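Local coordinates for protein aldehyde reductase YahK (Escherichia coli, PDB 1UUF) that reduces a wide range of aldehydes to the corresponding alcohols, strongly preferring NADPH over NADH as electron donor and binding two zinc ions per subunit, at residues R162-P166 with C327-V333; G180-S185 with E319-M323; H208-K212 with A236-D240; F260-A266 with T283-A289. All blocks are in the same frame, centred on the assembly; numbering follows the deposited sequence.

Contact 1: residues R162-P166 with C327-V333; sequences RIRHP and CAEHGIV
R164 meets the last turn of helix 317-330 at the root of its side chain: its CB rests 3.7 Å from CB of A328. Beyond that methylene the chain bends at chi2 (-65°) and leads off along the surface, passing D325 one turn earlier on the same helix. It finishes with NH1 3.5 Å above the plane of the R162 guanidinium, offset toward its rim.

The next residue does most of the packing, and its side chain can be followed outward. From CB of H165 the bond to CG runs opposite the carbonyl carbon (chi1 -72°), which swings the imidazole across to the helix end. CG itself comes 4.1 Å from A328 CA. Past CG the ring lays one face over the A328 backbone, with A328 CA 3.7 Å from the centroid of the H165 ring, a CH-pi contact only 18° off the ring normal. At the far end of the ring, the tip of the side chain, CB of C327 and CG1 of V333 border it, the valine branch coming in obliquely.

What the ring packs against is a helix terminus closed by a Schellman motif. G331, with positive phi, is the first residue to leave helical backbone angles; I332 N donates to C327 O at 2.8 Å, and a weak bond of 3.4 Å runs from G331 N to A328 O. The chain then turns back so that V333 faces the loop after strand 161-162.

Helix 170-173 lies next to both sides: V173 touches H165, and A172 touches V333. I163 packs on V173 too, and reaches L324 one turn back along helix 317-330.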
loop_
_atom_site.group_PDB
_atom_site.type_symbol
_atom_site.label_atom_id
_atom_site.label_comp_id
_atom_site.label_asym_id
_atom_site.label_seq_id
_atom_site.Cartn_x
_atom_site.Cartn_y
_atom_site.Cartn_z
ATOM N N ARG A 162 26.507 8.932 15.785
ATOM C CA ARG A 162 27.249 10.092 16.266
ATOM C C ARG A 162 26.306 11.288 16.392
ATOM O O ARG A 162 25.579 11.609 15.450
ATOM C CB ARG A 162 28.378 10.439 15.287
ATOM C CG ARG A 162 29.288 11.584 15.737
ATOM C CD ARG A 162 30.076 11.204 16.987
ATOM N NE ARG A 162 31.016 12.244 17.397
ATOM C CZ ARG A 162 32.135 12.545 16.743
ATOM N NH1 ARG A 162 32.466 11.884 15.642
ATOM N NH2 ARG A 162 32.923 13.516 17.188
ATOM N N ILE A 163 26.316 11.932 17.558
ATOM C CA ILE A 163 25.483 13.107 17.805
ATOM C C ILE A 163 26.303 14.358 17.505
ATOM O O ILE A 163 27.415 14.512 18.014
ATOM C CB ILE A 163 25.010 13.175 19.273
ATOM C CG1 ILE A 163 24.196 11.926 19.616
ATOM C CG2 ILE A 163 24.212 14.453 19.513
ATOM C CD1 ILE A 163 23.066 11.635 18.657
ATOM N N ARG A 164 25.749 15.239 16.676
ATOM C CA ARG A 164 26.422 16.473 16.286
ATOM C C ARG A 164 25.791 17.719 16.914
ATOM O O ARG A 164 26.299 18.833 16.747
ATOM C CB ARG A 164 26.421 16.608 14.761
ATOM C CG ARG A 164 27.230 15.535 14.031
ATOM C CD ARG A 164 28.718 15.622 14.355
ATOM N NE ARG A 164 29.498 14.642 13.601
ATOM C CZ ARG A 164 30.824 14.540 13.643
ATOM N NH1 ARG A 164 31.535 15.362 14.404
ATOM N NH2 ARG A 164 31.442 13.613 12.923
ATOM N N HIS A 165 24.684 17.532 17.624
ATOM C CA HIS A 165 24.013 18.639 18.303
ATOM C C HIS A 165 24.911 19.106 19.444
ATOM O O HIS A 165 25.762 18.352 19.919
ATOM C CB HIS A 165 22.700 18.179 18.937
ATOM C CG HIS A 165 21.606 17.883 17.961
ATOM N ND1 HIS A 165 20.464 18.651 17.875
ATOM C CD2 HIS A 165 21.446 16.869 17.079
ATOM C CE1 HIS A 165 19.645 18.116 16.985
ATOM N NE2 HIS A 165 20.217 17.034 16.488
ATOM N N PRO A 166 24.732 20.355 19.903
ATOM C CA PRO A 166 25.554 20.855 21.011
ATOM C C PRO A 166 25.215 20.003 22.233
ATOM O O PRO A 166 24.073 19.569 22.383
ATOM C CB PRO A 166 25.076 22.295 21.170
ATOM C CG PRO A 166 24.668 22.671 19.783
ATOM C CD PRO A 166 23.919 21.439 19.321
ATOM N N CYS A 327 19.078 16.825 11.548
ATOM C CA CYS A 327 18.519 17.508 12.704
ATOM C C CYS A 327 19.537 18.436 13.360
ATOM O O CYS A 327 19.181 19.506 13.851
ATOM C CB CYS A 327 18.001 16.491 13.725
ATOM S SG CYS A 327 16.498 15.631 13.174
ATOM N N ALA A 328 20.804 18.036 13.364
ATOM C CA ALA A 328 21.832 18.876 13.972
ATOM C C ALA A 328 21.996 20.157 13.162
ATOM O O ALA A 328 22.069 21.255 13.719
ATOM C CB ALA A 328 23.163 18.128 14.039
ATOM N N GLU A 329 22.043 20.020 11.843
ATOM C CA GLU A 329 22.214 21.185 10.984
ATOM C C GLU A 329 21.012 22.119 11.006
ATOM O O GLU A 329 21.163 23.325 10.815
ATOM C CB GLU A 329 22.514 20.755 9.543
ATOM C CG GLU A 329 21.481 19.848 8.911
ATOM C CD GLU A 329 21.772 19.573 7.446
ATOM O OE1 GLU A 329 22.900 19.135 7.133
ATOM O OE2 GLU A 329 20.873 19.795 6.607
ATOM N N HIS A 330 19.828 21.569 11.252
ATOM C CA HIS A 330 18.608 22.369 11.289
ATOM C C HIS A 330 18.137 22.743 12.691
ATOM O O HIS A 330 17.119 23.418 12.845
ATOM C CB HIS A 330 17.490 21.636 10.547
ATOM C CG HIS A 330 17.706 21.555 9.069
ATOM N ND1 HIS A 330 17.446 22.611 8.220
ATOM C CD2 HIS A 330 18.195 20.560 8.292
ATOM C CE1 HIS A 330 17.765 22.268 6.984
ATOM N NE2 HIS A 330 18.222 21.030 7.000
ATOM N N GLY A 331 18.874 22.308 13.709
ATOM C CA GLY A 331 18.507 22.623 15.080
ATOM C C GLY A 331 17.212 21.979 15.532
ATOM O O GLY A 331 16.475 22.531 16.351
ATOM N N ILE A 332 16.937 20.794 15.002
ATOM C CA ILE A 332 15.723 20.072 15.343
ATOM C C ILE A 332 15.939 19.112 16.504
ATOM O O ILE A 332 16.866 18.308 16.489
ATOM C CB ILE A 332 15.223 19.258 14.138
ATOM C CG1 ILE A 332 14.910 20.206 12.978
ATOM C CG2 ILE A 332 13.996 18.439 14.531
ATOM C CD1 ILE A 332 14.606 19.496 11.682
ATOM N N VAL A 333 15.078 19.215 17.510
ATOM C CA VAL A 333 15.128 18.338 18.673
ATOM C C VAL A 333 13.692 18.059 19.086
ATOM O O VAL A 333 12.763 18.705 18.596
ATOM C CB VAL A 333 15.859 18.984 19.876
ATOM C CG1 VAL A 333 17.291 19.296 19.507
ATOM C CG2 VAL A 333 15.133 20.242 20.323
#

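Contact 2: residues G180-S185 with E319-M323; sequences GITTYS and ETQEM
M323 runs antiparallel to the Y184 side chain across one face of its ring. M323 CB stands 3.7 Å from the centroid of the Y184 ring, nearly above its centre, while SD follows obliquely in a Met-aromatic contact. The sulfur then tucks against the backbone, 3.2 Å from I181 N, over G180, where a CB would be tight against it.

Two glutamates meet the tyrosine at its edge. E319 CG comes to the ring edge, 3.8 Å from Y184 CE2, its chain crossing the tyrosine at a slant, and E322 reaches across at roughly a right angle with its carboxylate turned 71° from the ring plane. Y184 OH donates to E322 OE1 at 2.8 Å, arriving on the anti side, and R188 NE also bonds this hydroxyl. An extended chain, CG anti to the backbone N (chi1 -176°), carries the E319 carboxylate past the ring to S185, whose OG donates to E319 OE1 at 2.6 Å from the syn side. A water ties E319 OE2 to S185 O. I181 CD1 packs 3.8 Å from E319 CG.

Segments 180-185 and 319-323, of helices 176-189 and 317-330, cross at 98° with axes 9.9 Å apart. The first helix carries the zinc ligand C178, and the side chain of I181 lies about 8 Å from the catalytic zinc; T183 packs on helix 205-216, and S185 touches R306 of the second subunit.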
loop_
_atom_site.group_PDB
_atom_site.type_symbol
_atom_site.label_atom_id
_atom_site.label_comp_id
_atom_site.label_asym_id
_atom_site.label_seq_id
_atom_site.Cartn_x
_atom_site.Cartn_y
_atom_site.Cartn_z
ATOM N N GLY A 180 11.983 9.826 16.377
ATOM C CA GLY A 180 12.453 10.596 15.240
ATOM C C GLY A 180 12.618 9.778 13.971
ATOM O O GLY A 180 11.987 10.061 12.951
ATOM N N ILE A 181 13.455 8.750 14.019
ATOM C CA ILE A 181 13.683 7.950 12.822
ATOM C C ILE A 181 12.417 7.243 12.333
ATOM O O ILE A 181 12.229 7.066 11.130
ATOM C CB ILE A 181 14.829 6.928 13.043
ATOM C CG1 ILE A 181 15.109 6.164 11.747
ATOM C CG2 ILE A 181 14.473 5.978 14.168
ATOM C CD1 ILE A 181 15.546 7.041 10.582
ATOM N N THR A 182 11.540 6.855 13.256
ATOM C CA THR A 182 10.303 6.176 12.873
ATOM C C THR A 182 9.464 7.035 11.931
ATOM O O THR A 182 8.760 6.512 11.064
ATOM C CB THR A 182 9.479 5.798 14.120
ATOM O OG1 THR A 182 10.190 4.790 14.846
ATOM C CG2 THR A 182 8.105 5.260 13.734
ATOM N N THR A 183 9.540 8.353 12.092
ATOM C CA THR A 183 8.784 9.244 11.218
ATOM C C THR A 183 9.654 9.762 10.075
ATOM O O THR A 183 9.178 9.955 8.955
ATOM C CB THR A 183 8.168 10.439 12.008
ATOM O OG1 THR A 183 9.196 11.157 12.701
ATOM C CG2 THR A 183 7.158 9.930 13.023
ATOM N N TYR A 184 10.938 9.972 10.352
ATOM C CA TYR A 184 11.862 10.461 9.337
ATOM C C TYR A 184 11.978 9.476 8.179
ATOM O O TYR A 184 11.929 9.865 7.012
ATOM C CB TYR A 184 13.255 10.664 9.940
ATOM C CG TYR A 184 14.277 11.235 8.983
ATOM C CD1 TYR A 184 14.412 12.614 8.819
ATOM C CD2 TYR A 184 15.123 10.397 8.254
ATOM C CE1 TYR A 184 15.370 13.147 7.954
ATOM C CE2 TYR A 184 16.079 10.918 7.385
ATOM C CZ TYR A 184 16.197 12.292 7.243
ATOM O OH TYR A 184 17.141 12.809 6.386
ATOM N N SER A 185 12.135 8.197 8.502
ATOM C CA SER A 185 12.294 7.179 7.465
ATOM C C SER A 185 11.181 7.142 6.414
ATOM O O SER A 185 11.456 7.186 5.208
ATOM C CB SER A 185 12.442 5.795 8.100
ATOM O OG SER A 185 12.791 4.841 7.109
ATOM N N GLU A 319 20.434 5.619 7.679
ATOM C CA GLU A 319 19.434 6.680 7.651
ATOM C C GLU A 319 19.266 7.340 9.011
ATOM O O GLU A 319 18.949 8.525 9.091
ATOM C CB GLU A 319 18.083 6.150 7.169
ATOM C CG GLU A 319 17.037 7.247 7.040
ATOM C CD GLU A 319 15.783 6.777 6.337
ATOM O OE1 GLU A 319 15.222 5.747 6.759
ATOM O OE2 GLU A 319 15.360 7.440 5.364
ATOM N N THR A 320 19.459 6.574 10.081
ATOM C CA THR A 320 19.348 7.136 11.419
ATOM C C THR A 320 20.466 8.168 11.567
ATOM O O THR A 320 20.269 9.226 12.152
ATOM C CB THR A 320 19.486 6.044 12.507
ATOM O OG1 THR A 320 18.504 5.028 12.277
ATOM C CG2 THR A 320 19.249 6.631 13.897
ATOM N N GLN A 321 21.642 7.861 11.025
ATOM C CA GLN A 321 22.757 8.801 11.095
ATOM C C GLN A 321 22.455 10.037 10.252
ATOM O O GLN A 321 22.751 11.161 10.657
ATOM C CB GLN A 321 24.052 8.161 10.593
ATOM C CG GLN A 321 25.267 9.071 10.781
ATOM C CD GLN A 321 25.524 9.389 12.245
ATOM O OE1 GLN A 321 25.957 8.528 13.006
ATOM N NE2 GLN A 321 25.247 10.628 12.647
ATOM N N GLU A 322 21.875 9.822 9.076
ATOM C CA GLU A 322 21.524 10.919 8.181
ATOM C C GLU A 322 20.545 11.842 8.893
ATOM O O GLU A 322 20.660 13.069 8.830
ATOM C CB GLU A 322 20.870 10.375 6.909
ATOM C CG GLU A 322 20.494 11.445 5.893
ATOM C CD GLU A 322 19.649 10.897 4.760
ATOM O OE1 GLU A 322 18.406 10.873 4.891
ATOM O OE2 GLU A 322 20.232 10.477 3.738
ATOM N N MET A 323 19.575 11.239 9.573
ATOM C CA MET A 323 18.571 12.000 10.300
ATOM C C MET A 323 19.209 12.856 11.384
ATOM O O MET A 323 18.886 14.030 11.530
ATOM C CB MET A 323 17.554 11.059 10.941
ATOM C CG MET A 323 16.525 11.784 11.782
ATOM S SD MET A 323 15.710 10.682 12.931
ATOM C CE MET A 323 17.125 10.145 13.942
HETATM O O HOH W 1 13.636 6.008 4.012
#

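Contact 3: residues H208-K212 with A236-D240; sequences HMGIK and ALGAD
L237 packs over H208, I211 and K212, joining two helices of the Rossmann fold. Helix 205-216, which follows a GxGxxG turn consistent with dinucleotide binding, and helix 231-237 are consecutive crossover helices in the beta-alpha-beta run 197-201, 220-225, 241-244.

The contact between them is apolar. L237 splits its branches: CD1 lies 3.7 Å from H208 CB, while CD2 comes in at the edge of the H208 ring, near its plane, and also touches the aliphatic K212 CE at 4.0 Å. I211 crosses L237 at about a right angle. Its CG2, anti to the backbone N because CG1 takes the position at chi1 -64°, points at the 237-239 backbone and meets L237 CB at 3.8 Å. Cut back to an alanine, L237 would probably leave H208 CB, the ring edge and the lysine methylene without cover and open a gap between helix 205-216 and the end of helix 231-237.

Polar groups here are satisfied by partners elsewhere. H208 bonds G205 O through ND1 and the D335 backbone N through NE2, which holds its ring although chi1, at 102°, is far from a staggered value. K212 NZ forms a salt bridge with D335 and a hydrogen bond with V333 O.

The remaining contact is with backbone. G238 closes helix 231-237 in a Schellman motif, at a phi of 124° where a beta carbon would collide with the preceding carbonyl oxygen. Just past it, the I211 CG2 methyl presses against the peptide, 3.5 Å from A239 N.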
loop_
_atom_site.group_PDB
_atom_site.type_symbol
_atom_site.label_atom_id
_atom_site.label_comp_id
_atom_site.label_asym_id
_atom_site.label_seq_id
_atom_site.Cartn_x
_atom_site.Cartn_y
_atom_site.Cartn_z
ATOM N N HIS A 208 4.374 14.600 16.969
ATOM C CA HIS A 208 5.084 15.867 17.064
ATOM C C HIS A 208 6.394 15.837 16.274
ATOM O O HIS A 208 6.799 16.854 15.709
ATOM C CB HIS A 208 5.270 16.277 18.546
ATOM C CG HIS A 208 6.633 16.021 19.116
ATOM N ND1 HIS A 208 7.104 14.757 19.399
ATOM C CD2 HIS A 208 7.593 16.881 19.535
ATOM C CE1 HIS A 208 8.293 14.849 19.969
ATOM N NE2 HIS A 208 8.613 16.127 20.064
ATOM N N MET A 209 7.033 14.673 16.188
ATOM C CA MET A 209 8.270 14.566 15.415
ATOM C C MET A 209 7.941 14.552 13.927
ATOM O O MET A 209 8.686 15.098 13.112
ATOM C CB MET A 209 9.047 13.294 15.767
ATOM C CG MET A 209 9.808 13.357 17.084
ATOM S SD MET A 209 10.783 14.874 17.295
ATOM C CE MET A 209 11.650 15.002 15.730
ATOM N N GLY A 210 6.826 13.921 13.573
ATOM C CA GLY A 210 6.430 13.866 12.173
ATOM C C GLY A 210 6.167 15.258 11.626
ATOM O O GLY A 210 6.539 15.583 10.496
ATOM N N ILE A 211 5.524 16.094 12.433
ATOM C CA ILE A 211 5.227 17.460 12.017
ATOM C C ILE A 211 6.523 18.263 11.899
ATOM O O ILE A 211 6.766 18.920 10.888
ATOM C CB ILE A 211 4.275 18.137 13.023
ATOM C CG1 ILE A 211 2.938 17.391 13.028
ATOM C CG2 ILE A 211 4.069 19.603 12.654
ATOM C CD1 ILE A 211 1.964 17.866 14.091
ATOM N N LYS A 212 7.354 18.205 12.935
ATOM C CA LYS A 212 8.627 18.920 12.928
ATOM C C LYS A 212 9.470 18.552 11.711
ATOM O O LYS A 212 10.008 19.422 11.017
ATOM C CB LYS A 212 9.441 18.581 14.181
ATOM C CG LYS A 212 8.999 19.250 15.466
ATOM C CD LYS A 212 9.772 18.638 16.635
ATOM C CE LYS A 212 9.533 19.363 17.949
ATOM N NZ LYS A 212 10.415 20.556 18.092
ATOM N N ALA A 236 1.713 25.215 16.509
ATOM C CA ALA A 236 2.974 25.550 17.160
ATOM C C ALA A 236 4.123 24.623 16.760
ATOM O O ALA A 236 5.277 25.046 16.727
ATOM C CB ALA A 236 2.792 25.533 18.674
ATOM N N LEU A 237 3.805 23.368 16.457
ATOM C CA LEU A 237 4.815 22.388 16.062
ATOM C C LEU A 237 5.315 22.587 14.635
ATOM O O LEU A 237 6.360 22.054 14.257
ATOM C CB LEU A 237 4.261 20.968 16.218
ATOM C CG LEU A 237 4.201 20.423 17.648
ATOM C CD1 LEU A 237 3.260 19.234 17.710
ATOM C CD2 LEU A 237 5.604 20.032 18.102
ATOM N N GLY A 238 4.568 23.344 13.838
ATOM C CA GLY A 238 4.992 23.594 12.473
ATOM C C GLY A 238 4.002 23.203 11.398
ATOM O O GLY A 238 4.316 23.273 10.208
ATOM N N ALA A 239 2.807 22.788 11.797
ATOM C CA ALA A 239 1.802 22.406 10.816
ATOM C C ALA A 239 1.293 23.664 10.125
ATOM O O ALA A 239 1.024 24.670 10.782
ATOM C CB ALA A 239 0.650 21.678 11.498
ATOM N N ASP A 240 1.177 23.611 8.801
ATOM C CA ASP A 240 0.685 24.754 8.040
ATOM C C ASP A 240 -0.827 24.832 8.168
ATOM O O ASP A 240 -1.414 25.914 8.108
ATOM C CB ASP A 240 1.073 24.619 6.568
ATOM C CG ASP A 240 2.569 24.638 6.363
ATOM O OD1 ASP A 240 3.200 25.656 6.717
ATOM O OD2 ASP A 240 3.115 23.638 5.857
#

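Contact 4: residues F260-A266 with T283-A289; sequences FILNTVA and TMTLVGA
F260 and T283 begin a ladder of four parallel bridges between strands 258-263 and 282-286, inner neighbours in the six-stranded parallel sheet of the Rossmann domain. The axes of 260-263 and 283-286 run 4.7 Å apart at 16°.

Backbone bonds pass back and forth: I261 N to T283 O, T285 N to I261 O at 2.9 Å, N263 N to T285 O, and V287 N to N263 O.

Side chains pack on both faces. On one, F260, with CG anti to the backbone N (chi1 176°), turns a ring edge to T285, with CE1 3.3 Å from an OG1 that has no partner in the model; W190 packs nearly parallel to the same ring. With a smaller residue such as an alanine here in place of F260, T285 and W190 are likely to be left facing a gap. On the other face I261 CG2 meets M284 CG at 3.9 Å, and L286 CD2 touches N263 CB.

Beyond the strands, G288 passes so near the 264-266 backbone that a CB would clash. A water there donates to N263 O and to V265 O at 2.7 Å, and accepts from G288 N at 3.1 Å.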
loop_
_atom_site.group_PDB
_atom_site.type_symbol
_atom_site.label_atom_id
_atom_site.label_comp_id
_atom_site.label_asym_id
_atom_site.label_seq_id
_atom_site.Cartn_x
_atom_site.Cartn_y
_atom_site.Cartn_z
ATOM N N PHE A 260 1.084 12.142 0.418
ATOM C CA PHE A 260 1.454 11.156 1.417
ATOM C C PHE A 260 0.854 11.500 2.778
ATOM O O PHE A 260 0.764 12.667 3.149
ATOM C CB PHE A 260 2.983 11.121 1.513
ATOM C CG PHE A 260 3.512 10.213 2.583
ATOM C CD1 PHE A 260 3.275 8.844 2.535
ATOM C CD2 PHE A 260 4.265 10.729 3.635
ATOM C CE1 PHE A 260 3.781 7.999 3.522
ATOM C CE2 PHE A 260 4.775 9.895 4.625
ATOM C CZ PHE A 260 4.532 8.525 4.568
ATOM N N ILE A 261 0.424 10.480 3.507
ATOM C CA ILE A 261 -0.123 10.687 4.836
ATOM C C ILE A 261 0.580 9.747 5.800
ATOM O O ILE A 261 0.589 8.535 5.602
ATOM C CB ILE A 261 -1.640 10.412 4.897
ATOM C CG1 ILE A 261 -2.392 11.482 4.101
ATOM C CG2 ILE A 261 -2.115 10.445 6.351
ATOM C CD1 ILE A 261 -3.892 11.288 4.075
ATOM N N LEU A 262 1.176 10.321 6.838
ATOM C CA LEU A 262 1.874 9.541 7.853
ATOM C C LEU A 262 0.942 9.428 9.058
ATOM O O LEU A 262 0.676 10.418 9.734
ATOM C CB LEU A 262 3.169 10.254 8.254
ATOM C CG LEU A 262 4.021 9.548 9.310
ATOM C CD1 LEU A 262 4.521 8.217 8.763
ATOM C CD2 LEU A 262 5.183 10.445 9.695
ATOM N N ASN A 263 0.431 8.227 9.314
ATOM C CA ASN A 263 -0.484 8.028 10.436
ATOM C C ASN A 263 0.279 7.452 11.628
ATOM O O ASN A 263 0.750 6.318 11.576
ATOM C CB ASN A 263 -1.626 7.102 10.003
ATOM C CG ASN A 263 -2.791 7.114 10.976
ATOM O OD1 ASN A 263 -3.957 7.032 10.573
ATOM N ND2 ASN A 263 -2.484 7.207 12.258
ATOM N N THR A 264 0.397 8.241 12.697
ATOM C CA THR A 264 1.137 7.828 13.889
ATOM C C THR A 264 0.279 7.384 15.071
ATOM O O THR A 264 0.813 7.026 16.124
ATOM C CB THR A 264 2.053 8.963 14.401
ATOM O OG1 THR A 264 1.252 9.991 15.003
ATOM C CG2 THR A 264 2.857 9.559 13.255
ATOM N N VAL A 265 -1.038 7.414 14.911
ATOM C CA VAL A 265 -1.935 7.017 15.994
ATOM C C VAL A 265 -1.792 5.530 16.320
ATOM O O VAL A 265 -1.727 4.691 15.424
ATOM C CB VAL A 265 -3.410 7.322 15.638
ATOM C CG1 VAL A 265 -4.327 6.904 16.781
ATOM C CG2 VAL A 265 -3.574 8.803 15.353
ATOM N N ALA A 266 -1.746 5.218 17.613
ATOM C CA ALA A 266 -1.605 3.843 18.081
ATOM C C ALA A 266 -2.747 2.965 17.579
ATOM O O ALA A 266 -2.518 1.917 16.975
ATOM C CB ALA A 266 -1.557 3.817 19.604
ATOM N N THR A 283 -0.140 7.382 -0.930
ATOM C CA THR A 283 -0.008 6.336 0.072
ATOM C C THR A 283 -0.165 6.867 1.485
ATOM O O THR A 283 0.237 7.990 1.773
ATOM C CB THR A 283 1.389 5.682 -0.003
ATOM O OG1 THR A 283 1.555 5.036 -1.268
ATOM C CG2 THR A 283 1.574 4.663 1.125
ATOM N N MET A 284 -0.773 6.065 2.355
ATOM C CA MET A 284 -0.872 6.432 3.765
ATOM C C MET A 284 -0.089 5.335 4.457
ATOM O O MET A 284 -0.386 4.151 4.287
ATOM C CB MET A 284 -2.305 6.434 4.297
ATOM C CG MET A 284 -2.330 6.544 5.831
ATOM S SD MET A 284 -3.940 6.943 6.534
ATOM C CE MET A 284 -4.895 5.531 5.976
ATOM N N THR A 285 0.928 5.722 5.214
ATOM C CA THR A 285 1.754 4.746 5.908
ATOM C C THR A 285 1.519 4.831 7.401
ATOM O O THR A 285 1.525 5.918 7.974
ATOM C CB THR A 285 3.241 4.987 5.611
ATOM O OG1 THR A 285 3.468 4.798 4.210
ATOM C CG2 THR A 285 4.125 4.020 6.401
ATOM N N LEU A 286 1.308 3.674 8.021
ATOM C CA LEU A 286 1.057 3.601 9.453
ATOM C C LEU A 286 2.357 3.280 10.195
ATOM O O LEU A 286 3.118 2.413 9.769
ATOM C CB LEU A 286 0.031 2.500 9.740
ATOM C CG LEU A 286 -1.176 2.414 8.799
ATOM C CD1 LEU A 286 -2.033 1.217 9.177
ATOM C CD2 LEU A 286 -1.977 3.694 8.867
ATOM N N VAL A 287 2.612 3.980 11.298
ATOM C CA VAL A 287 3.815 3.721 12.089
ATOM C C VAL A 287 3.514 3.577 13.577
ATOM O O VAL A 287 4.397 3.225 14.361
ATOM C CB VAL A 287 4.887 4.828 11.906
ATOM C CG1 VAL A 287 5.363 4.851 10.472
ATOM C CG2 VAL A 287 4.319 6.183 12.307
ATOM N N GLY A 288 2.272 3.846 13.965
ATOM C CA GLY A 288 1.904 3.713 15.366
ATOM C C GLY A 288 1.891 2.258 15.813
ATOM O O GLY A 288 1.802 1.351 14.988
ATOM N N ALA A 289 1.974 2.031 17.122
ATOM C CA ALA A 289 1.975 0.675 17.669
ATOM C C ALA A 289 0.699 -0.077 17.301
ATOM O O ALA A 289 0.529 -0.522 16.162
ATOM C CB ALA A 289 2.125 0.730 19.189
HETATM O O HOH W 2 -0.624 4.201 13.020
#

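Contacts 2 and 4 are buried, whereas contacts 1 and 3 lie farther out and are only partly covered. Contacts 1 and 2 share helix 317-330, one at its capped C-terminal end and the other at the crossing nearer its start, and R162 N probably bonds Q321 OE1 between them. Contacts 1 and 3 both involve a Schellman turn and touch through K212 and V333. T183 links contact 2 to M209 of contact 3 and to L262 of contact 4. Chemistry follows place: regular backbone bonding in the sheet, carboxylate-hydroxyl bonds at the helix crossing, and mostly van der Waals packing at the two helix ends.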